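Activated BY transcription factor SSRB (Salmonella enterica, PDB 2WNW) is an SsrB-activated member of glycosyl hydrolase family 30, a two-domain protein that joins a TIM barrel to a beta sandwich. Local coordinates at residues G50-G55 / T84-P89; M88-C93 / L139-W144; L191-E196 / I235-H240. All blocks are in the same frame, centred on the assembly; numbering follows the deposited sequence.

Contact 1: G50-G55 / T84-P89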
loop_
_atom_site.group_PDB
_atom_site.type_symbol
_atom_site.label_atom_id
_atom_site.label_comp_id
_atom_site.label_asym_id
_atom_site.label_seq_id
_atom_site.Cartn_x
_atom_site.Cartn_y
_atom_site.Cartn_z
ATOM N N GLY A 50 -1.065 -7.506 24.543
ATOM C CA GLY A 50 -1.497 -6.246 25.116
ATOM C C GLY A 50 -0.557 -5.810 26.226
ATOM O O GLY A 50 0.461 -6.461 26.474
ATOM N N SER A 51 -0.905 -4.735 26.923
ATOM C CA SER A 51 -0.023 -4.221 27.963
ATOM C C SER A 51 -0.465 -4.362 29.408
ATOM O O SER A 51 -1.643 -4.217 29.740
ATOM C CB SER A 51 0.276 -2.748 27.693
ATOM O OG SER A 51 0.713 -2.555 26.360
ATOM N N PHE A 52 0.516 -4.640 30.259
ATOM C CA PHE A 52 0.311 -4.758 31.692
ATOM C C PHE A 52 0.724 -3.403 32.264
ATOM O O PHE A 52 1.863 -2.976 32.079
ATOM C CB PHE A 52 1.232 -5.822 32.306
ATOM C CG PHE A 52 1.046 -7.207 31.749
ATOM C CD1 PHE A 52 2.055 -7.809 31.002
ATOM C CD2 PHE A 52 -0.112 -7.929 32.013
ATOM C CE1 PHE A 52 1.915 -9.112 30.528
ATOM C CE2 PHE A 52 -0.263 -9.234 31.543
ATOM C CZ PHE A 52 0.754 -9.825 30.800
ATOM N N THR A 53 -0.196 -2.722 32.937
ATOM C CA THR A 53 0.106 -1.437 33.564
ATOM C C THR A 53 -0.372 -1.531 35.004
ATOM O O THR A 53 -1.132 -2.437 35.344
ATOM C CB THR A 53 -0.647 -0.271 32.889
ATOM O OG1 THR A 53 -2.056 -0.533 32.922
ATOM C CG2 THR A 53 -0.190 -0.099 31.446
ATOM N N GLU A 54 0.070 -0.611 35.855
ATOM C CA GLU A 54 -0.377 -0.635 37.239
ATOM C C GLU A 54 -1.900 -0.532 37.247
ATOM O O GLU A 54 -2.569 -1.174 38.055
ATOM C CB GLU A 54 0.228 0.523 38.038
ATOM C CG GLU A 54 -0.492 0.765 39.366
ATOM C CD GLU A 54 0.323 1.570 40.355
ATOM O OE1 GLU A 54 1.117 0.961 41.103
ATOM O OE2 GLU A 54 0.172 2.808 40.381
ATOM N N GLY A 55 -2.441 0.268 36.333
ATOM C CA GLY A 55 -3.885 0.421 36.251
ATOM C C GLY A 55 -4.565 -0.909 35.984
ATOM O O GLY A 55 -5.507 -1.290 36.682
ATOM N N THR A 84 0.776 -13.735 22.870
ATOM C CA THR A 84 2.166 -14.164 22.897
ATOM C C THR A 84 3.164 -13.033 23.132
ATOM O O THR A 84 4.364 -13.276 23.267
ATOM C CB THR A 84 2.520 -14.887 21.587
ATOM O OG1 THR A 84 2.198 -14.044 20.471
ATOM C CG2 THR A 84 1.727 -16.175 21.470
ATOM N N LEU A 85 2.666 -11.803 23.171
ATOM C CA LEU A 85 3.509 -10.634 23.413
ATOM C C LEU A 85 2.881 -9.771 24.501
ATOM O O LEU A 85 1.698 -9.910 24.814
ATOM C CB LEU A 85 3.633 -9.769 22.153
ATOM C CG LEU A 85 4.259 -10.311 20.870
ATOM C CD1 LEU A 85 4.255 -9.206 19.814
ATOM C CD2 LEU A 85 5.682 -10.778 21.141
ATOM N N ALA A 86 3.677 -8.866 25.056
ATOM C CA ALA A 86 3.188 -7.943 26.068
ATOM C C ALA A 86 4.192 -6.818 26.258
ATOM O O ALA A 86 5.378 -6.966 25.956
ATOM C CB ALA A 86 2.958 -8.668 27.394
ATOM N N ARG A 87 3.701 -5.684 26.742
ATOM C CA ARG A 87 4.554 -4.536 27.020
ATOM C C ARG A 87 4.169 -4.080 28.417
ATOM O O ARG A 87 3.004 -4.177 28.809
ATOM C CB ARG A 87 4.315 -3.418 25.998
ATOM C CG ARG A 87 5.160 -2.154 26.208
ATOM C CD ARG A 87 5.324 -1.394 24.888
ATOM N NE ARG A 87 6.019 -0.109 25.014
ATOM C CZ ARG A 87 5.412 1.070 25.149
ATOM N NH1 ARG A 87 4.085 1.147 25.188
ATOM N NH2 ARG A 87 6.128 2.184 25.214
ATOM N N MET A 88 5.152 -3.615 29.173
ATOM C CA MET A 88 4.911 -3.146 30.532
ATOM C C MET A 88 5.842 -1.978 30.828
ATOM O O MET A 88 6.900 -1.845 30.216
ATOM C CB MET A 88 5.127 -4.288 31.526
ATOM C CG MET A 88 6.445 -5.023 31.356
ATOM S SD MET A 88 6.356 -6.641 32.137
ATOM C CE MET A 88 8.042 -7.224 31.925
ATOM N N PRO A 89 5.453 -1.111 31.770
ATOM C CA PRO A 89 6.255 0.053 32.132
ATOM C C PRO A 89 7.323 -0.148 33.200
ATOM O O PRO A 89 7.129 -0.895 34.164
ATOM C CB PRO A 89 5.198 1.052 32.583
ATOM C CG PRO A 89 4.245 0.163 33.325
ATOM C CD PRO A 89 4.115 -1.036 32.394
HETATM O O HOH W 1 -0.197 -9.404 26.600
HETATM O O HOH W 2 2.002 -0.736 24.971
#

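Contact 2: M88-C93 / L139-W144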
loop_
_atom_site.group_PDB
_atom_site.type_symbol
_atom_site.label_atom_id
_atom_site.label_comp_id
_atom_site.label_asym_id
_atom_site.label_seq_id
_atom_site.Cartn_x
_atom_site.Cartn_y
_atom_site.Cartn_z
ATOM N N MET A 88 5.152 -3.615 29.173
ATOM C CA MET A 88 4.911 -3.146 30.532
ATOM C C MET A 88 5.842 -1.978 30.828
ATOM O O MET A 88 6.900 -1.845 30.216
ATOM C CB MET A 88 5.127 -4.288 31.526
ATOM C CG MET A 88 6.445 -5.023 31.356
ATOM S SD MET A 88 6.356 -6.641 32.137
ATOM C CE MET A 88 8.042 -7.224 31.925
ATOM N N PRO A 89 5.453 -1.111 31.770
ATOM C CA PRO A 89 6.255 0.053 32.132
ATOM C C PRO A 89 7.323 -0.148 33.200
ATOM O O PRO A 89 7.129 -0.895 34.164
ATOM C CB PRO A 89 5.198 1.052 32.583
ATOM C CG PRO A 89 4.245 0.163 33.325
ATOM C CD PRO A 89 4.115 -1.036 32.394
ATOM N N ILE A 90 8.452 0.525 32.998
ATOM C CA ILE A 90 9.562 0.525 33.943
ATOM C C ILE A 90 9.273 1.831 34.689
ATOM O O ILE A 90 9.494 2.922 34.160
ATOM C CB ILE A 90 10.926 0.586 33.209
ATOM C CG1 ILE A 90 11.106 -0.679 32.363
ATOM C CG2 ILE A 90 12.067 0.738 34.217
ATOM C CD1 ILE A 90 12.386 -0.709 31.526
ATOM N N GLN A 91 8.759 1.689 35.909
ATOM C CA GLN A 91 8.325 2.796 36.763
ATOM C C GLN A 91 6.955 3.236 36.231
ATOM O O GLN A 91 6.432 2.638 35.294
ATOM C CB GLN A 91 9.338 3.951 36.780
ATOM C CG GLN A 91 10.721 3.508 37.273
ATOM C CD GLN A 91 11.616 4.652 37.723
ATOM O OE1 GLN A 91 11.633 5.730 37.120
ATOM N NE2 GLN A 91 12.387 4.409 38.776
ATOM N N SER A 92 6.372 4.276 36.813
ATOM C CA SER A 92 5.035 4.709 36.416
ATOM C C SER A 92 4.800 5.293 35.018
ATOM O O SER A 92 5.684 5.896 34.411
ATOM C CB SER A 92 4.508 5.709 37.448
ATOM O OG SER A 92 5.354 6.841 37.524
ATOM N N CYS A 93 3.582 5.082 34.520
ATOM C CA CYS A 93 3.132 5.632 33.247
ATOM C C CYS A 93 1.830 6.327 33.646
ATOM O O CYS A 93 1.484 6.324 34.830
ATOM C CB CYS A 93 2.891 4.530 32.197
ATOM S SG CYS A 93 1.540 3.377 32.510
ATOM N N LEU A 139 8.047 -10.790 26.617
ATOM C CA LEU A 139 7.740 -9.540 27.298
ATOM C C LEU A 139 8.687 -8.385 26.979
ATOM O O LEU A 139 9.907 -8.557 26.908
ATOM C CB LEU A 139 7.713 -9.779 28.814
ATOM C CG LEU A 139 6.855 -10.962 29.284
ATOM C CD1 LEU A 139 6.996 -11.144 30.790
ATOM C CD2 LEU A 139 5.401 -10.726 28.912
ATOM N N MET A 140 8.103 -7.206 26.800
ATOM C CA MET A 140 8.852 -5.995 26.494
ATOM C C MET A 140 8.622 -4.959 27.594
ATOM O O MET A 140 7.498 -4.780 28.057
ATOM C CB MET A 140 8.387 -5.429 25.154
ATOM C CG MET A 140 9.076 -4.140 24.731
ATOM S SD MET A 140 8.446 -3.589 23.133
ATOM C CE MET A 140 9.370 -2.081 22.870
ATOM N N ALA A 141 9.688 -4.283 28.012
ATOM C CA ALA A 141 9.576 -3.265 29.051
ATOM C C ALA A 141 10.050 -1.931 28.492
ATOM O O ALA A 141 11.051 -1.874 27.775
ATOM C CB ALA A 141 10.409 -3.658 30.273
ATOM N N SER A 142 9.316 -0.867 28.813
ATOM C CA SER A 142 9.631 0.482 28.348
ATOM C C SER A 142 9.416 1.494 29.466
ATOM O O SER A 142 8.463 1.380 30.234
ATOM C CB SER A 142 8.718 0.886 27.180
ATOM O OG SER A 142 8.784 -0.029 26.104
ATOM N N PRO A 143 10.298 2.502 29.568
ATOM C CA PRO A 143 10.149 3.517 30.611
ATOM C C PRO A 143 9.387 4.724 30.068
ATOM O O PRO A 143 9.480 5.041 28.885
ATOM C CB PRO A 143 11.593 3.910 30.949
ATOM C CG PRO A 143 12.474 2.979 30.126
ATOM C CD PRO A 143 11.632 2.581 28.955
ATOM N N TRP A 144 8.630 5.383 30.935
ATOM C CA TRP A 144 7.916 6.589 30.557
ATOM C C TRP A 144 8.742 7.744 31.138
ATOM O O TRP A 144 8.738 8.858 30.614
ATOM C CB TRP A 144 6.502 6.585 31.145
ATOM C CG TRP A 144 5.426 6.113 30.187
ATOM C CD1 TRP A 144 4.394 6.859 29.691
ATOM C CD2 TRP A 144 5.258 4.792 29.645
ATOM N NE1 TRP A 144 3.594 6.088 28.880
ATOM C CE2 TRP A 144 4.099 4.817 28.834
ATOM C CE3 TRP A 144 5.972 3.591 29.765
ATOM C CZ2 TRP A 144 3.636 3.686 28.145
ATOM C CZ3 TRP A 144 5.510 2.462 29.078
ATOM C CH2 TRP A 144 4.351 2.522 28.279
HETATM O O HOH W 3 8.194 5.204 33.663
#

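Contact 3: L191-E196 / I235-H240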
loop_
_atom_site.group_PDB
_atom_site.type_symbol
_atom_site.label_atom_id
_atom_site.label_comp_id
_atom_site.label_asym_id
_atom_site.label_seq_id
_atom_site.Cartn_x
_atom_site.Cartn_y
_atom_site.Cartn_z
ATOM N N LEU A 191 13.276 -4.355 25.151
ATOM C CA LEU A 191 13.217 -3.060 25.812
ATOM C C LEU A 191 13.122 -1.963 24.766
ATOM O O LEU A 191 13.466 -2.170 23.603
ATOM C CB LEU A 191 14.508 -2.797 26.595
ATOM C CG LEU A 191 14.965 -3.719 27.721
ATOM C CD1 LEU A 191 16.413 -3.391 28.076
ATOM C CD2 LEU A 191 14.054 -3.542 28.919
ATOM N N SER A 192 12.628 -0.803 25.179
ATOM C CA SER A 192 12.645 0.357 24.304
ATOM C C SER A 192 13.377 1.327 25.230
ATOM O O SER A 192 13.317 1.179 26.455
ATOM C CB SER A 192 11.237 0.851 23.938
ATOM O OG SER A 192 10.583 1.501 25.007
ATOM N N VAL A 193 14.109 2.279 24.669
ATOM C CA VAL A 193 14.853 3.231 25.488
ATOM C C VAL A 193 13.938 4.178 26.246
ATOM O O VAL A 193 14.157 4.459 27.423
ATOM C CB VAL A 193 15.815 4.078 24.623
ATOM C CG1 VAL A 193 16.359 5.248 25.438
ATOM C CG2 VAL A 193 16.959 3.207 24.131
ATOM N N GLN A 194 12.907 4.660 25.564
ATOM C CA GLN A 194 11.976 5.607 26.155
ATOM C C GLN A 194 10.689 5.686 25.348
ATOM O O GLN A 194 10.712 5.688 24.115
ATOM C CB GLN A 194 12.633 6.991 26.202
ATOM C CG GLN A 194 11.696 8.152 26.484
ATOM C CD GLN A 194 11.178 8.155 27.907
ATOM O OE1 GLN A 194 11.921 7.886 28.846
ATOM N NE2 GLN A 194 9.904 8.490 28.076
ATOM N N ASN A 195 9.566 5.747 26.054
ATOM C CA ASN A 195 8.268 5.863 25.411
ATOM C C ASN A 195 8.159 7.295 24.875
ATOM O O ASN A 195 8.375 8.256 25.621
ATOM C CB ASN A 195 7.153 5.616 26.435
ATOM C CG ASN A 195 5.763 5.843 25.860
ATOM O OD1 ASN A 195 5.309 5.103 24.986
ATOM N ND2 ASN A 195 5.085 6.876 26.345
ATOM N N GLU A 196 7.863 7.431 23.584
ATOM C CA GLU A 196 7.690 8.747 22.960
ATOM C C GLU A 196 8.750 9.769 23.384
ATOM O O GLU A 196 8.428 10.802 23.979
ATOM C CB GLU A 196 6.297 9.286 23.306
ATOM C CG GLU A 196 5.154 8.363 22.906
ATOM C CD GLU A 196 3.788 8.978 23.156
ATOM O OE1 GLU A 196 3.582 10.149 22.780
ATOM O OE2 GLU A 196 2.914 8.290 23.715
ATOM N N ILE A 235 16.534 -4.471 21.633
ATOM C CA ILE A 235 16.349 -3.073 22.003
ATOM C C ILE A 235 15.714 -2.325 20.836
ATOM O O ILE A 235 16.191 -2.400 19.699
ATOM C CB ILE A 235 17.680 -2.385 22.369
ATOM C CG1 ILE A 235 18.280 -3.034 23.623
ATOM C CG2 ILE A 235 17.439 -0.898 22.625
ATOM C CD1 ILE A 235 19.611 -2.422 24.060
ATOM N N TYR A 236 14.625 -1.620 21.127
ATOM C CA TYR A 236 13.904 -0.842 20.122
ATOM C C TYR A 236 14.022 0.645 20.431
ATOM O O TYR A 236 14.134 1.037 21.595
ATOM C CB TYR A 236 12.417 -1.225 20.114
ATOM C CG TYR A 236 12.133 -2.616 19.600
ATOM C CD1 TYR A 236 11.777 -2.827 18.266
ATOM C CD2 TYR A 236 12.251 -3.722 20.436
ATOM C CE1 TYR A 236 11.548 -4.114 17.778
ATOM C CE2 TYR A 236 12.027 -5.012 19.962
ATOM C CZ TYR A 236 11.678 -5.199 18.635
ATOM O OH TYR A 236 11.472 -6.479 18.167
ATOM N N ILE A 237 14.007 1.466 19.383
ATOM C CA ILE A 237 14.065 2.912 19.542
ATOM C C ILE A 237 12.811 3.525 18.908
ATOM O O ILE A 237 11.983 2.804 18.343
ATOM C CB ILE A 237 15.340 3.519 18.899
ATOM C CG1 ILE A 237 15.429 3.137 17.422
ATOM C CG2 ILE A 237 16.580 3.037 19.658
ATOM C CD1 ILE A 237 16.580 3.818 16.695
ATOM N N TRP A 238 12.697 4.849 19.006
ATOM C CA TRP A 238 11.564 5.640 18.512
ATOM C C TRP A 238 10.388 5.464 19.468
ATOM O O TRP A 238 10.145 6.328 20.304
ATOM C CB TRP A 238 11.147 5.250 17.082
ATOM C CG TRP A 238 10.041 6.135 16.512
ATOM C CD1 TRP A 238 8.880 5.716 15.923
ATOM C CD2 TRP A 238 10.006 7.575 16.479
ATOM N NE1 TRP A 238 8.127 6.799 15.530
ATOM C CE2 TRP A 238 8.793 7.948 15.856
ATOM C CE3 TRP A 238 10.880 8.583 16.913
ATOM C CZ2 TRP A 238 8.433 9.287 15.657
ATOM C CZ3 TRP A 238 10.523 9.913 16.716
ATOM C CH2 TRP A 238 9.305 10.253 16.091
ATOM N N ASP A 239 9.669 4.350 19.350
ATOM C CA ASP A 239 8.534 4.066 20.233
ATOM C C ASP A 239 7.583 5.265 20.240
ATOM O O ASP A 239 7.155 5.736 21.298
ATOM C CB ASP A 239 9.046 3.786 21.656
ATOM C CG ASP A 239 8.122 2.877 22.458
ATOM O OD1 ASP A 239 7.060 2.477 21.943
ATOM O OD2 ASP A 239 8.468 2.556 23.615
ATOM N N HIS A 240 7.260 5.755 19.048
ATOM C CA HIS A 240 6.381 6.905 18.902
ATOM C C HIS A 240 5.544 6.722 17.632
ATOM O O HIS A 240 5.577 5.656 17.009
ATOM C CB HIS A 240 7.228 8.183 18.851
ATOM C CG HIS A 240 6.449 9.446 19.060
ATOM N ND1 HIS A 240 5.448 9.562 20.003
ATOM C CD2 HIS A 240 6.555 10.665 18.479
ATOM C CE1 HIS A 240 4.975 10.794 19.996
ATOM N NE2 HIS A 240 5.630 11.485 19.079
#

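Contact 1: G50-G55 / T84-P89
Ser51 and Arg87 sit beside each other on neighbouring parallel strands, and both side chains point into the barrel. The backbone pairing is short. Phe52 N donates to Arg87 O at 2.9 Å. Arg87 N reaches Gly50 O only weakly. At the Gly50 end, water 1 accepts a hydrogen bond from Gly50 N and donates one to Leu85 O.

The Arg87 side chain carries the polar part of the contact. Its CB packs on Ser51 OG at 3.7 Å. CG lies anti to the backbone N (chi1 180°), and the chain stays extended to NE, so the guanidinium is carried far from the strand. NE then meets Ser142 OG. NH1 donates a hydrogen bond to water 2 at 2.8 Å, which lies at the guanidinium edge, in its plane. Water 2 donates in turn to Ser51 OG at 2.6 Å, so the two side chains are joined through it. NH1 also pairs with Glu294. NH2 makes a salt bridge to Asp239 and a bond to Asn195. All three nitrogens are held, which should fix the rotation of the group. Ser51 OG has a further partner in Asp330 O.

On the other side of the strands the contact is apolar: Phe52 CE1 touches Ala86 CB at 3.3 Å. Further along, Phe52 O lies close to Pro89 CD, at 3.0 Å, and is buried here without a hydrogen-bonding partner in the model. Thr53 is the N-cap of helix 54-61, and its OG1 also bonds Asn332.

Strands 48-51 and 85-90 are neighbours in the closed parallel barrel. Helix 124-133 packs against the Phe52 ring and Met88 from outside, and strand 327-330 flanks Ser51 on the side away from strand 85-90.

Contact 2: M88-C93 / L139-W144
Residues Met88 to Ile90 and Met140 to Ser142 form a parallel ladder between neighbouring strands of the barrel, and Trp144 continues the contact beyond it. Met88 N donates to Met140 O at 2.8 Å, and Ser142 N to Met88 O at 3.0 Å. Ile90 N donates to Ser142 O at 2.9 Å.

Toward the helices, Ile90 CG1 rests on Ala141 CB at 3.7 Å. Ile90 CD1 lies alongside Pro143 CG, both side chains pointing the same way. Helix 167-183 covers this side through Trp170 and Tyr177.

Past the strand ends, Cys93 lies over one face of the Trp144 indole. Its CB stands 3.4 Å from the centroid of the five-membered ring, a CH-pi contact. SG, placed between the backbone N and the carbonyl carbon (chi1 66°), hangs more distantly above the six-membered ring. Pro89 CB touches Trp144 CZ3 at 3.8 Å. Water 3 accepts from Trp144 N and lies close to Ile90 O and Ser92 O.

Trp144 NE1 is hydrogen-bonded to a glycerol, probably from the crystallisation liquor, consistent with a pocket at the C-terminal ends of the TIM-barrel strands.

Contact 3: L191-E196 / I235-H240
Glu196 and His240 bring two flat groups together, with their side chains crossing at about a right angle. The carboxylate and ring planes are 25° apart. Glu196 OE1 lies 3.2 Å from His240 CE1, and Glu196 CG lies 3.2 Å from His240 ND1. Glu196 OE2 is hydrogen-bonded to a glycerol, probably from the crystallisation liquor. Trp238 CH2 sits at the edge of the imidazole, in its plane. One face of the Trp238 indole carries His240 CB, 3.4 Å above the plane and over its centre. The Tyr236 ring turns an edge to Leu191 O, which lies in its plane.

Strands 190-192 and 234-239 pair in parallel. Tyr236 N donates to Leu191 O at 2.8 Å. Val193 N reaches Tyr236 O only weakly, and the chain then bows away. It returns at Glu196, whose N donates to Asp239 O at 2.9 Å.

Ser192 and Asp239 join the segments inside the barrel. Ser192 OG donates to Asp239 OD2 at 2.7 Å, on the anti side of the carboxylate and 29° out of its plane. Ser192 OG also bonds Ser142 OG. The Asp239 carboxylate is anti to the backbone N (chi1 -153°), which turns it toward Ser192. OD2 also takes the salt bridge from Arg87. OD1 is hydrogen-bonded to His268 NE2 and Ser293 OG, so both oxygens are held.

Strand 190-192 lies between strands 138-143 and 234-239 in the barrel, and strand 264-268 follows on the far side of 234-239. Helix 210-227 packs outside, against Val193, Ile235 and Ile237.

Contacts 1 and 2 share strand 85-90 and have centres about 8 Å apart. Contact 3 lies further round the same barrel, about 10 Å from contact 2 and 15 Å from contact 1, centre to centre. Polar side chains link all three across the interior. Arg87 NE meets Ser142 OG at 3.0 Å, and Ser142 OG meets Ser192 OG at 2.6 Å. Arg87 NH2 reaches Asp239 OD2 at 2.9 Å. At the strand ends, the backbone O of Trp144 probably accepts a hydrogen bond from Gln194 NE2 at 2.8 Å. Bound glycerol touches Trp144 of contact 2 and Glu196 of contact 3, consistent with a pocket at the strand ends, where TIM-barrel enzymes keep their active sites.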